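Local atomic coordinates of HTH-type transcriptional regulator PrpR (Mycobacterium tuberculosis, PDB entry 6D2S), a protein that regulates expression of enzymes that break down short-chain fatty acids through the glyoxylate and methylcitrate cycles, and is required for growth inside macrophages. Residues D20-A25 against A127-G132; I53-D58 against L76-W81; L148-D153 against H273-S278; I184-D189 against W215-A220. All coordinates share one frame; numbering follows the deposited sequence.

Contact 1: D20-A25 against A127-G132. With NA (sodium ion), chain F.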
loop_
_atom_site.group_PDB
_atom_site.type_symbol
_atom_site.label_atom_id
_atom_site.label_comp_id
_atom_site.label_asym_id
_atom_site.label_seq_id
_atom_site.Cartn_x
_atom_site.Cartn_y
_atom_site.Cartn_z
ATOM N N ASP A 20 11.671 9.128 -6.377
ATOM C CA ASP A 20 12.674 9.523 -5.391
ATOM C C ASP A 20 12.399 8.907 -4.027
ATOM O O ASP A 20 13.339 8.560 -3.301
ATOM C CB ASP A 20 12.747 11.049 -5.280
ATOM C CG ASP A 20 13.285 11.698 -6.538
ATOM O OD1 ASP A 20 14.170 11.105 -7.191
ATOM O OD2 ASP A 20 12.805 12.797 -6.886
ATOM N N LEU A 21 11.120 8.795 -3.639
ATOM C CA LEU A 21 10.788 8.180 -2.358
ATOM C C LEU A 21 10.945 6.674 -2.410
ATOM O O LEU A 21 11.385 6.055 -1.436
ATOM C CB LEU A 21 9.354 8.506 -1.955
ATOM C CG LEU A 21 9.042 9.771 -1.189
ATOM C CD1 LEU A 21 7.546 9.722 -0.845
ATOM C CD2 LEU A 21 9.923 9.884 0.054
ATOM N N ASP A 22 10.534 6.065 -3.527
ATOM C CA ASP A 22 10.684 4.626 -3.687
ATOM C C ASP A 22 12.157 4.237 -3.603
ATOM O O ASP A 22 12.524 3.287 -2.899
ATOM C CB ASP A 22 10.062 4.196 -5.020
ATOM C CG ASP A 22 9.481 2.794 -4.971
ATOM O OD1 ASP A 22 10.264 1.844 -4.784
ATOM O OD2 ASP A 22 8.246 2.652 -5.099
ATOM N N MET A 23 13.018 4.971 -4.313
ATOM C CA MET A 23 14.455 4.695 -4.276
ATOM C C MET A 23 15.056 4.999 -2.911
ATOM O O MET A 23 15.957 4.284 -2.453
ATOM C CB MET A 23 15.168 5.515 -5.357
ATOM C CG MET A 23 14.788 5.132 -6.764
ATOM S SD MET A 23 15.584 3.572 -7.228
ATOM C CE MET A 23 17.287 4.096 -7.449
ATOM N N ALA A 24 14.600 6.071 -2.250
ATOM C CA ALA A 24 15.140 6.376 -0.927
ATOM C C ALA A 24 14.832 5.255 0.061
ATOM O O ALA A 24 15.692 4.863 0.855
ATOM C CB ALA A 24 14.592 7.709 -0.417
ATOM N N ALA A 25 13.608 4.724 0.018
ATOM C CA ALA A 25 13.240 3.615 0.895
ATOM C C ALA A 25 14.099 2.390 0.614
ATOM O O ALA A 25 14.632 1.758 1.535
ATOM C CB ALA A 25 11.756 3.275 0.713
ATOM N N ALA A 127 4.162 9.774 2.913
ATOM C CA ALA A 127 4.802 9.032 3.998
ATOM C C ALA A 127 4.318 7.585 4.030
ATOM O O ALA A 127 5.114 6.659 4.245
ATOM C CB ALA A 127 4.547 9.717 5.346
ATOM N N ASN A 128 3.010 7.370 3.842
ATOM C CA ASN A 128 2.492 6.009 3.724
ATOM C C ASN A 128 3.102 5.297 2.527
ATOM O O ASN A 128 3.409 4.101 2.603
ATOM C CB ASN A 128 0.967 6.011 3.581
ATOM C CG ASN A 128 0.257 6.387 4.857
ATOM O OD1 ASN A 128 0.777 6.203 5.955
ATOM N ND2 ASN A 128 -0.942 6.915 4.718
ATOM N N TYR A 129 3.227 5.998 1.395
ATOM C CA TYR A 129 3.878 5.405 0.224
ATOM C C TYR A 129 5.291 4.941 0.562
ATOM O O TYR A 129 5.700 3.818 0.219
ATOM C CB TYR A 129 3.899 6.420 -0.939
ATOM C CG TYR A 129 4.562 5.869 -2.197
ATOM C CD1 TYR A 129 5.942 5.810 -2.301
ATOM C CD2 TYR A 129 3.794 5.403 -3.270
ATOM C CE1 TYR A 129 6.561 5.290 -3.432
ATOM C CE2 TYR A 129 4.400 4.877 -4.406
ATOM C CZ TYR A 129 5.786 4.831 -4.480
ATOM O OH TYR A 129 6.403 4.325 -5.608
ATOM N N PHE A 130 6.066 5.813 1.207
ATOM C CA PHE A 130 7.416 5.452 1.631
ATOM C C PHE A 130 7.407 4.212 2.517
ATOM O O PHE A 130 8.255 3.322 2.357
ATOM C CB PHE A 130 8.053 6.631 2.375
ATOM C CG PHE A 130 9.421 6.336 2.928
ATOM C CD1 PHE A 130 10.562 6.585 2.175
ATOM C CD2 PHE A 130 9.563 5.815 4.213
ATOM C CE1 PHE A 130 11.825 6.326 2.696
ATOM C CE2 PHE A 130 10.817 5.554 4.732
ATOM C CZ PHE A 130 11.947 5.808 3.977
ATOM N N ALA A 131 6.473 4.146 3.473
ATOM C CA ALA A 131 6.433 2.994 4.374
ATOM C C ALA A 131 6.182 1.709 3.598
ATOM O O ALA A 131 6.831 0.690 3.844
ATOM C CB ALA A 131 5.362 3.187 5.451
ATOM N N GLY A 132 5.262 1.745 2.633
ATOM C CA GLY A 132 5.060 0.582 1.780
ATOM C C GLY A 132 6.303 0.211 0.991
ATOM O O GLY A 132 6.596 -0.970 0.799
HETATM NA NA NA F . 13.810 14.104 -8.502
HETATM O O HOH W 1 10.866 14.602 -8.428
#
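Leu21 and Phe130 mark the closest backbone approach, 5.9 Å between their CA atoms, where helices 19-31 and 116-135 run in roughly the same direction, their local axes 8.8 Å apart and crossing at -41°. Phe130 is the main wedge, with Leu21 and Tyr129 contributing nearly as much. With CG anti to its backbone N (chi1 177°), the Phe130 ring reaches the other helix, where the CB of Ala25 sits over one face in a CH-pi contact, 4.1 Å from the ring centroid. Leu21 crosses the phenyl group at about a right angle and brings its CD2 to 4.0 Å from Phe130 CD1. Ala24 and Ala25 come up against CE1 of the ring. Helix 116-135 belongs to the IrrE N-terminal-like domain, and helices 84-99 and 101-109 flank the pair: Phe130 touches Ala96 of the first and Leu21 touches Ile104 of the second. One polar pair accompanies this packing: Tyr129 OH makes a weak hydrogen bond to Asp22 OD2 at 2.5 Å, with carboxylate and ring 71° apart. Stronger partners hold both groups, since Asp22 forms salt bridges to Arg169 and Arg175 while Tyr129 OH is hydrogen-bonded to Ile18 N. Farther round helix 19-31, Asp20 OD2 binds a sodium ion at 2.3 Å.

Contact 2: I53-D58 against L76-W81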
loop_
_atom_site.group_PDB
_atom_site.type_symbol
_atom_site.label_atom_id
_atom_site.label_comp_id
_atom_site.label_asym_id
_atom_site.label_seq_id
_atom_site.Cartn_x
_atom_site.Cartn_y
_atom_site.Cartn_z
ATOM N N ILE A 53 15.267 8.515 17.901
ATOM C CA ILE A 53 13.865 8.310 18.238
ATOM C C ILE A 53 13.715 6.927 18.844
ATOM O O ILE A 53 14.187 5.938 18.277
ATOM C CB ILE A 53 12.972 8.474 17.003
ATOM C CG1 ILE A 53 13.016 9.927 16.529
ATOM C CG2 ILE A 53 11.538 8.014 17.314
ATOM C CD1 ILE A 53 12.395 10.127 15.189
ATOM N N SER A 54 13.084 6.860 20.015
ATOM C CA SER A 54 12.816 5.599 20.694
ATOM C C SER A 54 11.414 5.123 20.326
ATOM O O SER A 54 10.432 5.838 20.559
ATOM C CB SER A 54 12.937 5.765 22.210
ATOM O OG SER A 54 14.280 6.029 22.595
ATOM N N VAL A 55 11.323 3.924 19.778
ATOM C CA VAL A 55 10.036 3.314 19.449
ATOM C C VAL A 55 9.623 2.440 20.620
ATOM O O VAL A 55 10.426 1.640 21.125
ATOM C CB VAL A 55 10.124 2.486 18.153
ATOM C CG1 VAL A 55 8.821 1.721 17.927
ATOM C CG2 VAL A 55 10.457 3.372 16.960
ATOM N N VAL A 56 8.386 2.608 21.081
ATOM C CA VAL A 56 7.846 1.817 22.177
ATOM C C VAL A 56 6.469 1.307 21.774
ATOM O O VAL A 56 5.669 2.041 21.185
ATOM C CB VAL A 56 7.775 2.632 23.485
ATOM C CG1 VAL A 56 6.958 3.891 23.282
ATOM C CG2 VAL A 56 7.209 1.787 24.610
ATOM N N ILE A 57 6.200 0.047 22.074
ATOM C CA ILE A 57 4.896 -0.541 21.810
ATOM C C ILE A 57 4.003 -0.223 23.001
ATOM O O ILE A 57 4.409 -0.415 24.152
ATOM C CB ILE A 57 5.014 -2.058 21.594
ATOM C CG1 ILE A 57 6.005 -2.372 20.465
ATOM C CG2 ILE A 57 3.636 -2.682 21.349
ATOM C CD1 ILE A 57 5.726 -1.660 19.139
ATOM N N ASP A 58 2.789 0.262 22.748
ATOM C CA ASP A 58 1.989 0.765 23.865
ATOM C C ASP A 58 0.506 0.496 23.650
ATOM O O ASP A 58 0.036 0.346 22.519
ATOM C CB ASP A 58 2.215 2.272 24.061
ATOM C CG ASP A 58 2.122 2.699 25.510
ATOM O OD1 ASP A 58 1.938 1.830 26.394
ATOM O OD2 ASP A 58 2.244 3.919 25.769
ATOM N N LEU A 76 8.265 7.444 19.755
ATOM C CA LEU A 76 7.156 7.038 18.900
ATOM C C LEU A 76 6.465 5.858 19.569
ATOM O O LEU A 76 7.061 4.784 19.703
ATOM C CB LEU A 76 7.628 6.651 17.499
ATOM C CG LEU A 76 6.503 6.113 16.603
ATOM C CD1 LEU A 76 5.477 7.206 16.306
ATOM C CD2 LEU A 76 7.064 5.540 15.303
ATOM N N ARG A 77 5.219 6.060 19.990
ATOM C CA ARG A 77 4.403 4.972 20.514
ATOM C C ARG A 77 3.628 4.315 19.378
ATOM O O ARG A 77 3.051 5.002 18.528
ATOM C CB ARG A 77 3.449 5.496 21.590
ATOM C CG ARG A 77 4.183 5.855 22.864
ATOM C CD ARG A 77 3.347 6.774 23.734
ATOM N NE ARG A 77 2.111 6.136 24.174
ATOM C CZ ARG A 77 0.957 6.780 24.328
ATOM N NH1 ARG A 77 0.875 8.079 24.055
ATOM N NH2 ARG A 77 -0.120 6.127 24.747
ATOM N N VAL A 78 3.633 2.991 19.358
ATOM C CA VAL A 78 3.022 2.208 18.297
ATOM C C VAL A 78 2.059 1.236 18.957
ATOM O O VAL A 78 2.399 0.615 19.969
ATOM C CB VAL A 78 4.080 1.463 17.457
ATOM C CG1 VAL A 78 3.409 0.565 16.412
ATOM C CG2 VAL A 78 5.028 2.464 16.798
ATOM N N ALA A 79 0.852 1.128 18.398
ATOM C CA ALA A 79 -0.221 0.378 19.042
ATOM C C ALA A 79 0.133 -1.098 19.197
ATOM O O ALA A 79 0.542 -1.757 18.240
ATOM C CB ALA A 79 -1.515 0.506 18.232
ATOM N N HIS A 80 -0.085 -1.620 20.405
ATOM C CA HIS A 80 0.264 -3.005 20.722
ATOM C C HIS A 80 -0.603 -4.010 19.973
ATOM O O HIS A 80 -0.174 -5.149 19.757
ATOM C CB HIS A 80 0.132 -3.230 22.232
ATOM C CG HIS A 80 -1.285 -3.395 22.685
ATOM N ND1 HIS A 80 -2.222 -2.389 22.584
ATOM C CD2 HIS A 80 -1.938 -4.466 23.199
ATOM C CE1 HIS A 80 -3.386 -2.826 23.032
ATOM N NE2 HIS A 80 -3.240 -4.082 23.414
ATOM N N TRP A 81 -1.822 -3.634 19.589
ATOM C CA TRP A 81 -2.681 -4.594 18.907
ATOM C C TRP A 81 -2.312 -4.788 17.440
ATOM O O TRP A 81 -2.947 -5.606 16.763
ATOM C CB TRP A 81 -4.154 -4.180 19.030
ATOM C CG TRP A 81 -4.463 -2.772 18.622
ATOM C CD1 TRP A 81 -4.458 -1.666 19.419
ATOM C CD2 TRP A 81 -4.839 -2.320 17.311
ATOM N NE1 TRP A 81 -4.807 -0.552 18.686
ATOM C CE2 TRP A 81 -5.041 -0.927 17.391
ATOM C CE3 TRP A 81 -5.025 -2.960 16.082
ATOM C CZ2 TRP A 81 -5.420 -0.162 16.285
ATOM C CZ3 TRP A 81 -5.408 -2.204 14.988
ATOM C CH2 TRP A 81 -5.600 -0.818 15.097
#
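Strand 54-58 lies beside strand 75-79 as the parallel pair of a small three-stranded mixed sheet in the IrrE N-terminal-like domain, with Val55 facing Leu76 and Ile57 facing Val78. The hydrogen-bond pattern is regular: Val56 donates to Leu76 O and accepts from Val78 N, and Asp58 does the same with Val78 O and His80 N. Strand 67-70 lies antiparallel on the far side of 75-79. On the face formed by Val55, Ile57, Leu76 and Val78, aliphatic branches interlock, and helices 39-51 and 84-99 pack against them. The fork of Ile57 straddles the end of the neighbouring strand. Its chi1 of -56° puts CG1 beside the backbone N and leaves CG2 anti to it, pressed on His80 CA at 3.4 Å, while the bend at chi2 (-54°) turns Ile57 CD1 to 3.9 Å from Val78 CB. Val78 CG2 goes the other way, to 4.0 Å from Val55 CG1, so that Val78 fits between the two residues. Ile53 CG2 extends the row, 4.1 Å from Leu76 CB. On the face of Val56 and Arg77 these two side chains lie alongside each other, though Val56 has two conformers and its contact with Arg77 CG is doubtful. The end of Asp58 swings in to form a salt bridge with Arg77, their flat groups 72° apart, while Arg77 NH1 is hydrogen-bonded to His70; Asp58 OD2 uses its anti lone pair to accept Arg77 NE at 2.7 Å.

Contact 3: L148-D153 against H273-S278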
loop_
_atom_site.group_PDB
_atom_site.type_symbol
_atom_site.label_atom_id
_atom_site.label_comp_id
_atom_site.label_asym_id
_atom_site.label_seq_id
_atom_site.Cartn_x
_atom_site.Cartn_y
_atom_site.Cartn_z
ATOM N N LEU A 148 6.290 -15.783 -7.371
ATOM C CA LEU A 148 5.073 -16.300 -6.763
ATOM C C LEU A 148 3.853 -16.084 -7.642
ATOM O O LEU A 148 2.723 -16.280 -7.177
ATOM C CB LEU A 148 4.851 -15.647 -5.399
ATOM C CG LEU A 148 5.819 -16.122 -4.308
ATOM C CD1 LEU A 148 5.623 -15.295 -3.030
ATOM C CD2 LEU A 148 5.648 -17.606 -4.027
ATOM N N ARG A 149 4.059 -15.664 -8.893
ATOM C CA ARG A 149 2.971 -15.456 -9.844
ATOM C C ARG A 149 1.883 -14.573 -9.242
ATOM O O ARG A 149 0.683 -14.834 -9.377
ATOM C CB ARG A 149 2.403 -16.797 -10.328
ATOM C CG ARG A 149 3.428 -17.685 -11.037
ATOM C CD ARG A 149 4.085 -16.921 -12.177
ATOM N NE ARG A 149 4.815 -17.785 -13.099
ATOM C CZ ARG A 149 5.637 -17.335 -14.042
ATOM N NH1 ARG A 149 5.846 -16.028 -14.168
ATOM N NH2 ARG A 149 6.252 -18.182 -14.856
ATOM N N TYR A 150 2.315 -13.517 -8.556
ATOM C CA TYR A 150 1.418 -12.476 -8.056
ATOM C C TYR A 150 0.390 -13.021 -7.070
ATOM O O TYR A 150 -0.684 -12.447 -6.901
ATOM C CB TYR A 150 0.730 -11.743 -9.218
ATOM C CG TYR A 150 1.700 -10.847 -9.964
ATOM C CD1 TYR A 150 2.553 -11.369 -10.923
ATOM C CD2 TYR A 150 1.779 -9.484 -9.685
ATOM C CE1 TYR A 150 3.454 -10.565 -11.599
ATOM C CE2 TYR A 150 2.675 -8.668 -10.366
ATOM C CZ TYR A 150 3.512 -9.217 -11.315
ATOM O OH TYR A 150 4.402 -8.412 -11.990
ATOM N N ASP A 151 0.720 -14.109 -6.378
ATOM C CA ASP A 151 -0.147 -14.626 -5.322
ATOM C C ASP A 151 -0.113 -13.669 -4.132
ATOM O O ASP A 151 0.876 -13.624 -3.394
ATOM C CB ASP A 151 0.295 -16.029 -4.902
ATOM C CG ASP A 151 -0.713 -16.700 -3.986
ATOM O OD1 ASP A 151 -1.067 -17.867 -4.254
ATOM O OD2 ASP A 151 -1.170 -16.034 -3.020
ATOM N N ILE A 152 -1.202 -12.913 -3.938
ATOM C CA ILE A 152 -1.229 -11.852 -2.932
ATOM C C ILE A 152 -1.054 -12.428 -1.534
ATOM O O ILE A 152 -0.362 -11.847 -0.688
ATOM C CB ILE A 152 -2.538 -11.050 -3.053
ATOM C CG1 ILE A 152 -2.632 -10.396 -4.444
ATOM C CG2 ILE A 152 -2.613 -9.990 -1.939
ATOM C CD1 ILE A 152 -4.064 -10.112 -4.886
ATOM N N ASP A 153 -1.681 -13.569 -1.263
ATOM C CA ASP A 153 -1.575 -14.175 0.065
ATOM C C ASP A 153 -0.161 -14.678 0.356
ATOM O O ASP A 153 0.361 -14.484 1.464
ATOM C CB ASP A 153 -2.588 -15.310 0.183
ATOM C CG ASP A 153 -4.018 -14.802 0.210
ATOM O OD1 ASP A 153 -4.352 -14.038 1.139
ATOM O OD2 ASP A 153 -4.797 -15.138 -0.706
ATOM N N HIS A 273 -1.898 -14.036 -17.806
ATOM C CA HIS A 273 -1.257 -15.342 -17.772
ATOM C C HIS A 273 -0.164 -15.409 -16.709
ATOM O O HIS A 273 0.187 -16.508 -16.273
ATOM C CB HIS A 273 -0.701 -15.723 -19.148
ATOM C CG HIS A 273 0.403 -14.839 -19.632
ATOM N ND1 HIS A 273 0.184 -13.558 -20.090
ATOM C CD2 HIS A 273 1.733 -15.064 -19.764
ATOM C CE1 HIS A 273 1.336 -13.021 -20.459
ATOM N NE2 HIS A 273 2.291 -13.915 -20.272
ATOM N N LYS A 274 0.361 -14.266 -16.267
ATOM C CA LYS A 274 1.361 -14.253 -15.207
ATOM C C LYS A 274 0.756 -14.370 -13.813
ATOM O O LYS A 274 1.509 -14.447 -12.836
ATOM C CB LYS A 274 2.195 -12.972 -15.295
ATOM C CG LYS A 274 2.914 -12.809 -16.633
ATOM C CD LYS A 274 2.976 -11.346 -17.063
ATOM C CE LYS A 274 3.714 -10.489 -16.056
ATOM N NZ LYS A 274 5.198 -10.649 -16.128
ATOM N N LEU A 275 -0.570 -14.355 -13.688
ATOM C CA LEU A 275 -1.234 -14.486 -12.395
ATOM C C LEU A 275 -1.492 -15.952 -12.085
ATOM O O LEU A 275 -2.035 -16.676 -12.921
ATOM C CB LEU A 275 -2.577 -13.763 -12.382
ATOM C CG LEU A 275 -2.624 -12.279 -12.729
ATOM C CD1 LEU A 275 -4.081 -11.828 -12.727
ATOM C CD2 LEU A 275 -1.819 -11.489 -11.729
ATOM N N VAL A 276 -1.166 -16.375 -10.861
ATOM C CA VAL A 276 -1.555 -17.728 -10.482
ATOM C C VAL A 276 -3.067 -17.884 -10.573
ATOM O O VAL A 276 -3.573 -18.985 -10.826
ATOM C CB VAL A 276 -1.017 -18.075 -9.080
ATOM C CG1 VAL A 276 -1.624 -17.168 -8.028
ATOM C CG2 VAL A 276 -1.282 -19.551 -8.761
ATOM N N TYR A 277 -3.806 -16.781 -10.426
ATOM C CA TYR A 277 -5.266 -16.810 -10.383
ATOM C C TYR A 277 -5.919 -17.212 -11.700
ATOM O O TYR A 277 -7.107 -17.558 -11.697
ATOM C CB TYR A 277 -5.782 -15.436 -9.956
ATOM C CG TYR A 277 -5.236 -15.013 -8.616
ATOM C CD1 TYR A 277 -5.583 -15.706 -7.460
ATOM C CD2 TYR A 277 -4.361 -13.937 -8.508
ATOM C CE1 TYR A 277 -5.078 -15.329 -6.226
ATOM C CE2 TYR A 277 -3.858 -13.552 -7.285
ATOM C CZ TYR A 277 -4.217 -14.253 -6.149
ATOM O OH TYR A 277 -3.718 -13.863 -4.938
ATOM N N SER A 278 -5.189 -17.188 -12.817
ATOM C CA SER A 278 -5.824 -17.320 -14.128
ATOM C C SER A 278 -6.073 -18.765 -14.564
ATOM O O SER A 278 -6.321 -18.999 -15.750
ATOM C CB SER A 278 -4.988 -16.609 -15.194
ATOM O OG SER A 278 -3.746 -17.255 -15.366
#
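Arg149 meets Lys274 and Val276 at the point where helix 138-147 has just ended. With positive phi (51°) it is the C-prime residue of the Schellman motif that closes the helix, and its backbone O accepts Val276 N at 2.8 Å, in the carbonyl plane and on a lone pair, with a fairly straight N-H...O angle of 162°. The aliphatic part of its side chain lies along the other backbone, Arg149 CB and CD each 3.6 Å from Lys274 O. Tyr150 follows, its CB against Leu275 CD2 at 3.6 Å. The far end of that ring is held separately, because Tyr150 OH is hydrogen-bonded to Glu146 and to Ile181 N; Glu146 also forms a salt bridge with Lys274. Residues 148 to 151 make a type I' turn between two helices of the IrrE-like part, and the partner is the loop after strand 261-268 in the C-terminal regulatory part, so the contact joins the two regions. Asp151 is the N-cap of helix 152-159, its OD2 accepting Leu154 N, while its CB touches Val276 CG1 at 3.8 Å. That same CG1 lies over the centre of the Tyr277 ring. A chi1 of -58°, with CG beside the backbone N, carries this ring along until Tyr277 CE2 is 3.4 Å from Tyr150 O. At Ile152, in the helix's first turn, the backbone N donates to Tyr277 OH at 2.9 Å, approaching the ring edge near its plane. Asp153 turns to Lys245, with which it forms a salt bridge.

Contact 4: I184-D189 against W215-A220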
loop_
_atom_site.group_PDB
_atom_site.type_symbol
_atom_site.label_atom_id
_atom_site.label_comp_id
_atom_site.label_asym_id
_atom_site.label_seq_id
_atom_site.Cartn_x
_atom_site.Cartn_y
_atom_site.Cartn_z
ATOM N N ILE A 184 -5.297 -1.942 -11.965
ATOM C CA ILE A 184 -6.249 -1.027 -11.342
ATOM C C ILE A 184 -6.471 -1.499 -9.916
ATOM O O ILE A 184 -6.807 -2.669 -9.692
ATOM C CB ILE A 184 -7.586 -1.004 -12.105
ATOM C CG1 ILE A 184 -7.400 -0.550 -13.552
ATOM C CG2 ILE A 184 -8.610 -0.148 -11.351
ATOM C CD1 ILE A 184 -8.611 -0.840 -14.416
ATOM N N PHE A 185 -6.292 -0.603 -8.951
ATOM C CA PHE A 185 -6.524 -0.918 -7.545
ATOM C C PHE A 185 -7.875 -0.350 -7.119
ATOM O O PHE A 185 -8.159 0.827 -7.358
ATOM C CB PHE A 185 -5.392 -0.355 -6.685
ATOM C CG PHE A 185 -5.614 -0.474 -5.202
ATOM C CD1 PHE A 185 -6.310 0.509 -4.506
ATOM C CD2 PHE A 185 -5.101 -1.546 -4.496
ATOM C CE1 PHE A 185 -6.503 0.408 -3.134
ATOM C CE2 PHE A 185 -5.280 -1.647 -3.119
ATOM C CZ PHE A 185 -5.984 -0.674 -2.439
ATOM N N VAL A 186 -8.714 -1.186 -6.509
ATOM C CA VAL A 186 -10.042 -0.771 -6.072
ATOM C C VAL A 186 -10.238 -1.190 -4.624
ATOM O O VAL A 186 -10.017 -2.354 -4.269
ATOM C CB VAL A 186 -11.159 -1.368 -6.952
ATOM C CG1 VAL A 186 -12.535 -1.020 -6.365
ATOM C CG2 VAL A 186 -11.048 -0.855 -8.373
ATOM N N ARG A 187 -10.654 -0.244 -3.794
ATOM C CA ARG A 187 -11.045 -0.513 -2.421
ATOM C C ARG A 187 -12.447 0.032 -2.198
ATOM O O ARG A 187 -12.774 1.129 -2.660
ATOM C CB ARG A 187 -10.071 0.123 -1.430
ATOM C CG ARG A 187 -10.454 -0.114 0.016
ATOM C CD ARG A 187 -9.478 0.542 0.964
ATOM N NE ARG A 187 -9.287 1.959 0.673
ATOM C CZ ARG A 187 -10.194 2.899 0.915
ATOM N NH1 ARG A 187 -11.366 2.569 1.442
ATOM N NH2 ARG A 187 -9.934 4.166 0.628
ATOM N N THR A 188 -13.274 -0.736 -1.494
ATOM C CA THR A 188 -14.641 -0.322 -1.220
ATOM C C THR A 188 -15.040 -0.803 0.165
ATOM O O THR A 188 -14.538 -1.820 0.650
ATOM C CB THR A 188 -15.620 -0.880 -2.264
ATOM O OG1 THR A 188 -16.950 -0.444 -1.962
ATOM C CG2 THR A 188 -15.594 -2.399 -2.262
ATOM N N ASP A 189 -15.951 -0.069 0.795
ATOM C CA ASP A 189 -16.590 -0.538 2.011
ATOM C C ASP A 189 -17.947 -1.139 1.655
ATOM O O ASP A 189 -18.355 -1.176 0.490
ATOM C CB ASP A 189 -16.703 0.592 3.041
ATOM C CG ASP A 189 -17.587 1.741 2.575
ATOM O OD1 ASP A 189 -18.367 1.562 1.616
ATOM O OD2 ASP A 189 -17.495 2.832 3.178
ATOM N N TRP A 215 -18.978 -4.796 -8.945
ATOM C CA TRP A 215 -19.102 -6.129 -8.374
ATOM C C TRP A 215 -17.787 -6.895 -8.431
ATOM O O TRP A 215 -17.625 -7.884 -7.709
ATOM C CB TRP A 215 -20.212 -6.907 -9.094
ATOM C CG TRP A 215 -20.154 -6.803 -10.590
ATOM C CD1 TRP A 215 -19.334 -7.500 -11.431
ATOM C CD2 TRP A 215 -20.960 -5.960 -11.426
ATOM N NE1 TRP A 215 -19.576 -7.138 -12.737
ATOM C CE2 TRP A 215 -20.571 -6.196 -12.758
ATOM C CE3 TRP A 215 -21.975 -5.028 -11.174
ATOM C CZ2 TRP A 215 -21.155 -5.531 -13.837
ATOM C CZ3 TRP A 215 -22.558 -4.370 -12.248
ATOM C CH2 TRP A 215 -22.146 -4.625 -13.560
ATOM N N VAL A 216 -16.837 -6.458 -9.261
ATOM C CA VAL A 216 -15.560 -7.150 -9.331
ATOM C C VAL A 216 -14.858 -7.163 -7.977
ATOM O O VAL A 216 -14.018 -8.035 -7.727
ATOM C CB VAL A 216 -14.667 -6.517 -10.417
ATOM C CG1 VAL A 216 -15.333 -6.651 -11.787
ATOM C CG2 VAL A 216 -14.392 -5.054 -10.094
ATOM N N VAL A 217 -15.187 -6.222 -7.086
ATOM C CA VAL A 217 -14.630 -6.188 -5.742
ATOM C C VAL A 217 -15.706 -6.362 -4.679
ATOM O O VAL A 217 -15.505 -7.092 -3.703
ATOM C CB VAL A 217 -13.833 -4.887 -5.499
ATOM C CG1 VAL A 217 -13.409 -4.787 -4.046
ATOM C CG2 VAL A 217 -12.621 -4.843 -6.417
ATOM N N HIS A 218 -16.862 -5.719 -4.854
ATOM C CA HIS A 218 -17.927 -5.859 -3.871
ATOM C C HIS A 218 -18.366 -7.312 -3.719
ATOM O O HIS A 218 -18.792 -7.717 -2.630
ATOM C CB HIS A 218 -19.117 -4.978 -4.248
ATOM C CG HIS A 218 -20.079 -4.758 -3.122
ATOM N ND1 HIS A 218 -21.143 -5.598 -2.879
ATOM C CD2 HIS A 218 -20.126 -3.801 -2.165
ATOM C CE1 HIS A 218 -21.810 -5.164 -1.824
ATOM N NE2 HIS A 218 -21.215 -4.075 -1.374
ATOM N N ASP A 219 -18.263 -8.114 -4.786
ATOM C CA ASP A 219 -18.611 -9.530 -4.680
ATOM C C ASP A 219 -17.850 -10.228 -3.558
ATOM O O ASP A 219 -18.300 -11.266 -3.067
ATOM C CB ASP A 219 -18.329 -10.255 -6.002
ATOM C CG ASP A 219 -19.418 -10.042 -7.054
ATOM O OD1 ASP A 219 -20.482 -9.471 -6.738
ATOM O OD2 ASP A 219 -19.193 -10.455 -8.209
ATOM N N ALA A 220 -16.694 -9.693 -3.150
ATOM C CA ALA A 220 -15.932 -10.325 -2.075
ATOM C C ALA A 220 -16.740 -10.433 -0.789
ATOM O O ALA A 220 -16.568 -11.393 -0.026
ATOM C CB ALA A 220 -14.635 -9.550 -1.818
#
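The rotation of Thr188, with OG1 anti to the backbone N (chi1 -180°), leaves CG2 between N and the carbonyl carbon and sets it against Val217, the two side chains running past each other in opposite senses. Val217 has two conformers, so its distances are less certain; in the one described, CG1 is likewise anti to its own N (chi1 173°) and comes within 3.7 Å of Thr188 CG2. The other branch meets Val186 obliquely, Val217 CG2 lying 3.8 Å from Val186 CB. The torsion that turns the methyl of Thr188 to the helix also serves its hydroxyl, since OG1 donates to Asp189 O at 2.9 Å, in the carbonyl plane and on a lone pair, and has a weak hydrogen bond with Asn193 O. Asp189 O lies near the plane of the His218 ring, 4.1 Å from His218 CD2, a loose approach; the imidazole makes a weak hydrogen bond from NE2 to Lys190 O and an edge-to-face contact with Phe221. Val186 and Thr188 thus present one side of strand 183-189 to short helix 215-218, in the C-terminal regulatory domain, whose sequence family is related to GAF domains. The strand runs antiparallel between 194-198 and 261-268; Val186 also touches Ile194 and Trp242, and Val217 reaches Ala262 on strand 261-268.

Contacts 1 and 4 are buried and rely mainly on apolar side chains, helix on helix in the first and helix on sheet in the second; they lie on opposite sides of the chain's centre. Contacts 2 and 3 are partly buried, and each depends on hydrogen bonds to the backbone: a regular parallel strand pattern plus a salt bridge in contact 2, two separate bonds between irregular segments in contact 3. No two contacts share a helix or strand, but contacts 1 and 2 both have helix 84-99 packed beside them. Contact 3 alone joins the IrrE-like domain to the C-terminal regulatory domain, and contact 4 falls within the chain it encloses, about 18 Å away between centres.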